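Long-range contacts in probable amino acid aminotransferase (Mycobacterium tuberculosis, PDB 6Q1Q), which is a probable amino acid aminotransferase of the class IV aminotransferase family, present here as an assembly of two chains: residues P208-P213 with C234-L239; G134-G139 with V176-Y181. All coordinates share one frame; numbering follows the deposited sequence.

Contact 1: P208-P213 with C234-L239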
loop_
_atom_site.group_PDB
_atom_site.type_symbol
_atom_site.label_atom_id
_atom_site.label_comp_id
_atom_site.label_asym_id
_atom_site.label_seq_id
_atom_site.Cartn_x
_atom_site.Cartn_y
_atom_site.Cartn_z
ATOM N N PRO B 208 4.990 20.289 9.850
ATOM C CA PRO B 208 5.954 19.377 10.472
ATOM C C PRO B 208 7.251 19.307 9.689
ATOM O O PRO B 208 7.273 19.594 8.480
ATOM C CB PRO B 208 5.215 18.029 10.455
ATOM C CG PRO B 208 3.788 18.407 10.541
ATOM C CD PRO B 208 3.663 19.660 9.717
ATOM N N PRO B 209 8.351 18.922 10.341
ATOM C CA PRO B 209 9.625 18.916 9.667
ATOM C C PRO B 209 9.586 17.903 8.543
ATOM O O PRO B 209 8.950 16.842 8.657
ATOM C CB PRO B 209 10.626 18.505 10.759
ATOM C CG PRO B 209 9.921 18.609 11.987
ATOM C CD PRO B 209 8.475 18.378 11.689
ATOM N N PRO B 210 10.195 18.254 7.412
ATOM C CA PRO B 210 10.031 17.494 6.174
ATOM C C PRO B 210 11.057 16.399 5.945
ATOM O O PRO B 210 10.912 15.657 4.963
ATOM C CB PRO B 210 10.082 18.610 5.105
ATOM C CG PRO B 210 10.995 19.634 5.694
ATOM C CD PRO B 210 10.882 19.525 7.208
ATOM N N TRP B 211 12.061 16.269 6.817
ATOM C CA TRP B 211 12.887 15.066 6.851
ATOM C C TRP B 211 12.207 13.936 7.614
ATOM O O TRP B 211 12.760 12.831 7.699
ATOM C CB TRP B 211 14.270 15.360 7.457
ATOM C CG TRP B 211 14.231 16.107 8.760
ATOM C CD1 TRP B 211 14.130 15.572 10.014
ATOM C CD2 TRP B 211 14.276 17.529 8.935
ATOM N NE1 TRP B 211 14.115 16.574 10.956
ATOM C CE2 TRP B 211 14.202 17.784 10.320
ATOM C CE3 TRP B 211 14.371 18.611 8.055
ATOM C CZ2 TRP B 211 14.222 19.077 10.844
ATOM C CZ3 TRP B 211 14.391 19.893 8.576
ATOM C CH2 TRP B 211 14.317 20.115 9.957
ATOM N N TYR B 212 11.030 14.208 8.184
ATOM C CA TYR B 212 10.198 13.190 8.796
ATOM C C TYR B 212 9.710 12.185 7.755
ATOM O O TYR B 212 9.726 12.461 6.553
ATOM C CB TYR B 212 8.990 13.833 9.483
ATOM C CG TYR B 212 9.255 14.410 10.854
ATOM C CD1 TYR B 212 8.202 14.706 11.713
ATOM C CD2 TYR B 212 10.547 14.670 11.288
ATOM C CE1 TYR B 212 8.429 15.232 12.967
ATOM C CE2 TYR B 212 10.785 15.200 12.542
ATOM C CZ TYR B 212 9.721 15.481 13.377
ATOM O OH TYR B 212 9.947 16.012 14.626
ATOM N N PRO B 213 9.265 10.995 8.200
ATOM C CA PRO B 213 8.695 10.023 7.257
ATOM C C PRO B 213 7.309 10.428 6.784
ATOM O O PRO B 213 6.320 9.760 7.097
ATOM C CB PRO B 213 8.647 8.730 8.077
ATOM C CG PRO B 213 8.490 9.202 9.482
ATOM C CD PRO B 213 9.316 10.455 9.573
ATOM N N CYS B 234 7.090 31.700 7.985
ATOM C CA CYS B 234 6.804 30.303 7.692
ATOM C C CYS B 234 8.065 29.488 7.921
ATOM O O CYS B 234 9.152 29.885 7.488
ATOM C CB CYS B 234 6.309 30.124 6.253
ATOM S SG CYS B 234 4.866 31.122 5.833
ATOM N N ASP B 235 7.921 28.353 8.600
ATOM C CA ASP B 235 9.080 27.535 8.916
ATOM C C ASP B 235 8.636 26.097 9.139
ATOM O O ASP B 235 7.455 25.811 9.359
ATOM C CB ASP B 235 9.825 28.074 10.142
ATOM C CG ASP B 235 11.238 27.534 10.252
ATOM O OD1 ASP B 235 11.913 27.416 9.204
ATOM O OD2 ASP B 235 11.673 27.229 11.383
ATOM N N TYR B 236 9.607 25.193 9.069
ATOM C CA TYR B 236 9.404 23.779 9.343
ATOM C C TYR B 236 9.873 23.504 10.767
ATOM O O TYR B 236 11.048 23.715 11.085
ATOM C CB TYR B 236 10.175 22.923 8.340
ATOM C CG TYR B 236 9.801 23.182 6.894
ATOM C CD1 TYR B 236 8.909 22.355 6.229
ATOM C CD2 TYR B 236 10.332 24.261 6.198
ATOM C CE1 TYR B 236 8.561 22.586 4.911
ATOM C CE2 TYR B 236 9.989 24.502 4.877
ATOM C CZ TYR B 236 9.103 23.659 4.240
ATOM O OH TYR B 236 8.751 23.885 2.929
ATOM N N ARG B 237 8.964 23.042 11.622
ATOM C CA ARG B 237 9.279 22.867 13.032
ATOM C C ARG B 237 8.713 21.545 13.529
ATOM O O ARG B 237 7.665 21.087 13.066
ATOM C CB ARG B 237 8.724 24.027 13.874
ATOM C CG ARG B 237 9.451 25.349 13.661
ATOM C CD ARG B 237 10.295 25.747 14.860
ATOM N NE ARG B 237 9.529 26.497 15.852
ATOM C CZ ARG B 237 9.295 27.805 15.781
ATOM N NH1 ARG B 237 9.766 28.511 14.762
ATOM N NH2 ARG B 237 8.591 28.407 16.729
ATOM N N ALA B 238 9.417 20.941 14.485
ATOM C CA ALA B 238 8.901 19.764 15.173
ATOM C C ALA B 238 7.758 20.176 16.090
ATOM O O ALA B 238 7.957 20.949 17.035
ATOM C CB ALA B 238 10.010 19.079 15.965
ATOM N N LEU B 239 6.570 19.649 15.823
ATOM C CA LEU B 239 5.380 19.977 16.587
ATOM C C LEU B 239 4.888 18.755 17.346
ATOM O O LEU B 239 5.010 17.618 16.881
ATOM C CB LEU B 239 4.276 20.504 15.668
ATOM C CG LEU B 239 4.751 21.528 14.634
ATOM C CD1 LEU B 239 3.706 21.736 13.551
ATOM C CD2 LEU B 239 5.123 22.847 15.299
#

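Contact 2: G134-G139 with V176-Y181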
loop_
_atom_site.group_PDB
_atom_site.type_symbol
_atom_site.label_atom_id
_atom_site.label_comp_id
_atom_site.label_asym_id
_atom_site.label_seq_id
_atom_site.Cartn_x
_atom_site.Cartn_y
_atom_site.Cartn_z
ATOM N N GLY B 134 2.977 4.700 14.530
ATOM C CA GLY B 134 3.943 3.650 14.756
ATOM C C GLY B 134 5.339 3.934 14.255
ATOM O O GLY B 134 6.230 3.106 14.473
ATOM N N LEU B 135 5.581 5.100 13.673
ATOM C CA LEU B 135 6.910 5.389 13.167
ATOM C C LEU B 135 7.560 6.471 14.013
ATOM O O LEU B 135 6.884 7.407 14.451
ATOM C CB LEU B 135 6.883 5.858 11.704
ATOM C CG LEU B 135 6.770 4.861 10.546
ATOM C CD1 LEU B 135 5.507 4.013 10.625
ATOM C CD2 LEU B 135 6.834 5.608 9.217
ATOM N N PRO B 136 8.856 6.361 14.270
ATOM C CA PRO B 136 9.569 7.436 14.959
ATOM C C PRO B 136 9.886 8.582 14.011
ATOM O O PRO B 136 9.881 8.438 12.787
ATOM C CB PRO B 136 10.847 6.752 15.455
ATOM C CG PRO B 136 11.067 5.630 14.490
ATOM C CD PRO B 136 9.731 5.227 13.928
ATOM N N ALA B 137 10.158 9.743 14.609
ATOM C CA ALA B 137 10.414 10.947 13.827
ATOM C C ALA B 137 11.677 10.838 12.980
ATOM O O ALA B 137 11.787 11.529 11.962
ATOM C CB ALA B 137 10.503 12.161 14.749
ATOM N N ASP B 138 12.633 9.995 13.373
ATOM C CA ASP B 138 13.834 9.756 12.581
ATOM C C ASP B 138 13.635 8.724 11.474
ATOM O O ASP B 138 14.605 8.397 10.780
ATOM C CB ASP B 138 14.983 9.305 13.494
ATOM C CG ASP B 138 14.697 7.980 14.197
ATOM O OD1 ASP B 138 13.615 7.395 13.984
ATOM O OD2 ASP B 138 15.568 7.514 14.963
ATOM N N GLY B 139 12.415 8.209 11.296
ATOM C CA GLY B 139 12.207 7.096 10.380
ATOM C C GLY B 139 12.530 7.410 8.931
ATOM O O GLY B 139 13.020 6.548 8.196
ATOM N N VAL B 176 0.427 10.802 14.650
ATOM C CA VAL B 176 1.445 11.175 15.624
ATOM C C VAL B 176 2.497 10.076 15.667
ATOM O O VAL B 176 2.167 8.885 15.632
ATOM C CB VAL B 176 0.834 11.409 17.022
ATOM C CG1 VAL B 176 1.915 11.784 18.029
ATOM C CG2 VAL B 176 -0.238 12.484 16.956
ATOM N N SER B 177 3.763 10.482 15.730
ATOM C CA SER B 177 4.869 9.539 15.781
ATOM C C SER B 177 4.938 8.860 17.150
ATOM O O SER B 177 4.285 9.268 18.115
ATOM C CB SER B 177 6.186 10.250 15.472
ATOM O OG SER B 177 6.550 11.139 16.514
ATOM N N THR B 178 5.744 7.796 17.223
ATOM C CA THR B 178 5.874 7.057 18.476
ATOM C C THR B 178 6.470 7.917 19.582
ATOM O O THR B 178 6.165 7.708 20.762
ATOM C CB THR B 178 6.730 5.807 18.274
ATOM O OG1 THR B 178 7.901 6.146 17.523
ATOM C CG2 THR B 178 5.950 4.740 17.540
ATOM N N ASP B 179 7.320 8.880 19.230
ATOM C CA ASP B 179 7.891 9.801 20.202
ATOM C C ASP B 179 7.055 11.065 20.376
ATOM O O ASP B 179 7.533 12.033 20.979
ATOM C CB ASP B 179 9.324 10.164 19.799
ATOM C CG ASP B 179 9.494 10.288 18.296
ATOM O OD1 ASP B 179 8.481 10.193 17.574
ATOM O OD2 ASP B 179 10.639 10.478 17.837
ATOM N N GLY B 180 5.829 11.078 19.859
ATOM C CA GLY B 180 4.897 12.145 20.162
ATOM C C GLY B 180 5.018 13.385 19.308
ATOM O O GLY B 180 4.646 14.474 19.758
ATOM N N TYR B 181 5.526 13.260 18.088
ATOM C CA TYR B 181 5.649 14.386 17.175
ATOM C C TYR B 181 4.629 14.254 16.054
ATOM O O TYR B 181 4.438 13.167 15.499
ATOM C CB TYR B 181 7.065 14.474 16.604
ATOM C CG TYR B 181 8.090 14.914 17.627
ATOM C CD1 TYR B 181 8.205 16.250 17.998
ATOM C CD2 TYR B 181 8.936 13.992 18.231
ATOM C CE1 TYR B 181 9.138 16.654 18.936
ATOM C CE2 TYR B 181 9.873 14.387 19.168
ATOM C CZ TYR B 181 9.969 15.718 19.517
ATOM O OH TYR B 181 10.899 16.110 20.452
HETATM O O HOH W 1 2.901 6.271 16.760
#

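Contact 1: P208-P213 with C234-L239
Pro-209 and Tyr-236 mark the closest backbone approach, their CA atoms 4.9 Å apart, where a run of three prolines passes the end of a strand. The proline run enters a type I beta turn from Pro-209 to Tyr-212, closed by a weak bond from Tyr-212 N to Pro-209 O. The facing chain leaves its strand after Tyr-236. Prolines lack an N-H to offer, and the backbones meet through carbon instead: Pro-208 CA directs its hydrogen at Arg-237 O, 3.5 Å away, with 151° at the hydrogen. The same carbonyl oxygen lies 3.1 Å from Pro-209 CD.

Packing carries the rest. Pro-210 crosses the Tyr-236 side chain at about a right angle, its CG coming obliquely to the ring, 3.5 Å from Tyr-236 CD1. Because the tyrosine ring is swung beside its own backbone N (chi1 -58°), it extends past Pro-210, and Pro-208 O comes to its rim in the ring plane. Phe-224 of helix 218-229 meets the same ring, and Gln-220 holds its OH weakly. The setting is a parallel strand pair, 203-207 beside 233-236, joined through helix 218-229 in a beta-alpha-beta crossover; the prolines occupy the loop leading from the first strand to the helix.

Ala-238 fits against two residues of the turn. Its CB packs on Pro-209 CG at 4.0 Å and on the phenol end of Tyr-212, where OH is 3.3 Å from that methyl. Tyr-212 in turn lies over Pro-209, whose CD sits 3.4 Å above one ring face, displaced toward the rim. Deeper in, one methyl of Leu-239, CD1, loosely touches the Pro-208 ring at CD.

Contact 2: G134-G139 with V176-Y181
Two type I beta turns, Pro-136 to Gly-139 and Ser-177 to Gly-180, lie against each other with Pro-136 and Thr-178 nearest, 5.1 Å between their CA atoms. The central bond runs from Thr-178 N to Leu-135 O, 3.0 Å long and fairly straight at 159°, although the donor stands well above the carbonyl plane. The CB of Ser-177 crowds the same oxygen.

Thr-178 straddles the other chain with its two branches. OG1, lodged between the threonine's backbone N and carbonyl carbon (chi1 46°), comes 3.3 Å from Pro-136 CA, and the two side chains run side by side in the same direction. The methyl CG2 falls back over Gly-134, 3.4 Å from its carbonyl C. Beyond it a water joins the chains, accepting from Gly-134 N and donating to Val-176 O.

At the far end, both carboxylate oxygens of Asp-179 receive Ala-137 N in weak bonds, the straighter to OD2 at 3.3 Å. An aspartate side chain of one turn thus reaches, weakly, a backbone N-H of the other. Within the second segment, Ser-177 OG accepts a bond from Tyr-181 N at 2.8 Å, tying the start of that turn to the residue just past its end. The Ala-137 methyl rests beside OD2 and obliquely against the Tyr-181 ring, at CD2.

The loops follow the paired parallel strands 126-132 and 172-176, and the backbone bond to Leu-135 O joins them past the strand ends. Tyr-181 also makes a cation-pi contact with Arg-240, which bonds Asp-179 O. Leu-135 packs on Gly-134 of the second subunit, placing this junction at the dimer interface, while the first turn leads directly into helix 139-142.

From the N terminus, strand 126-132 gives way to 134-139, and contact 2 forms when the chain, after helices 139-142 and 156-167 and strand 172-176, arrives at 176-181. Only then does contact 1 open: strand 203-207 leads into 208-213, helix 218-229 follows, and strand 233-236 brings 234-239 back to close it. The two loops are therefore in series, neither nested nor crossed. In space they adjoin, with centres about 12 Å apart. Tyr-212 and Pro-213 of contact 1 pack on the backbone of Pro-136 and Ala-137, and Leu-239 O approaches the Tyr-181 ring, joining loops from separate strand pairs of one mixed sheet.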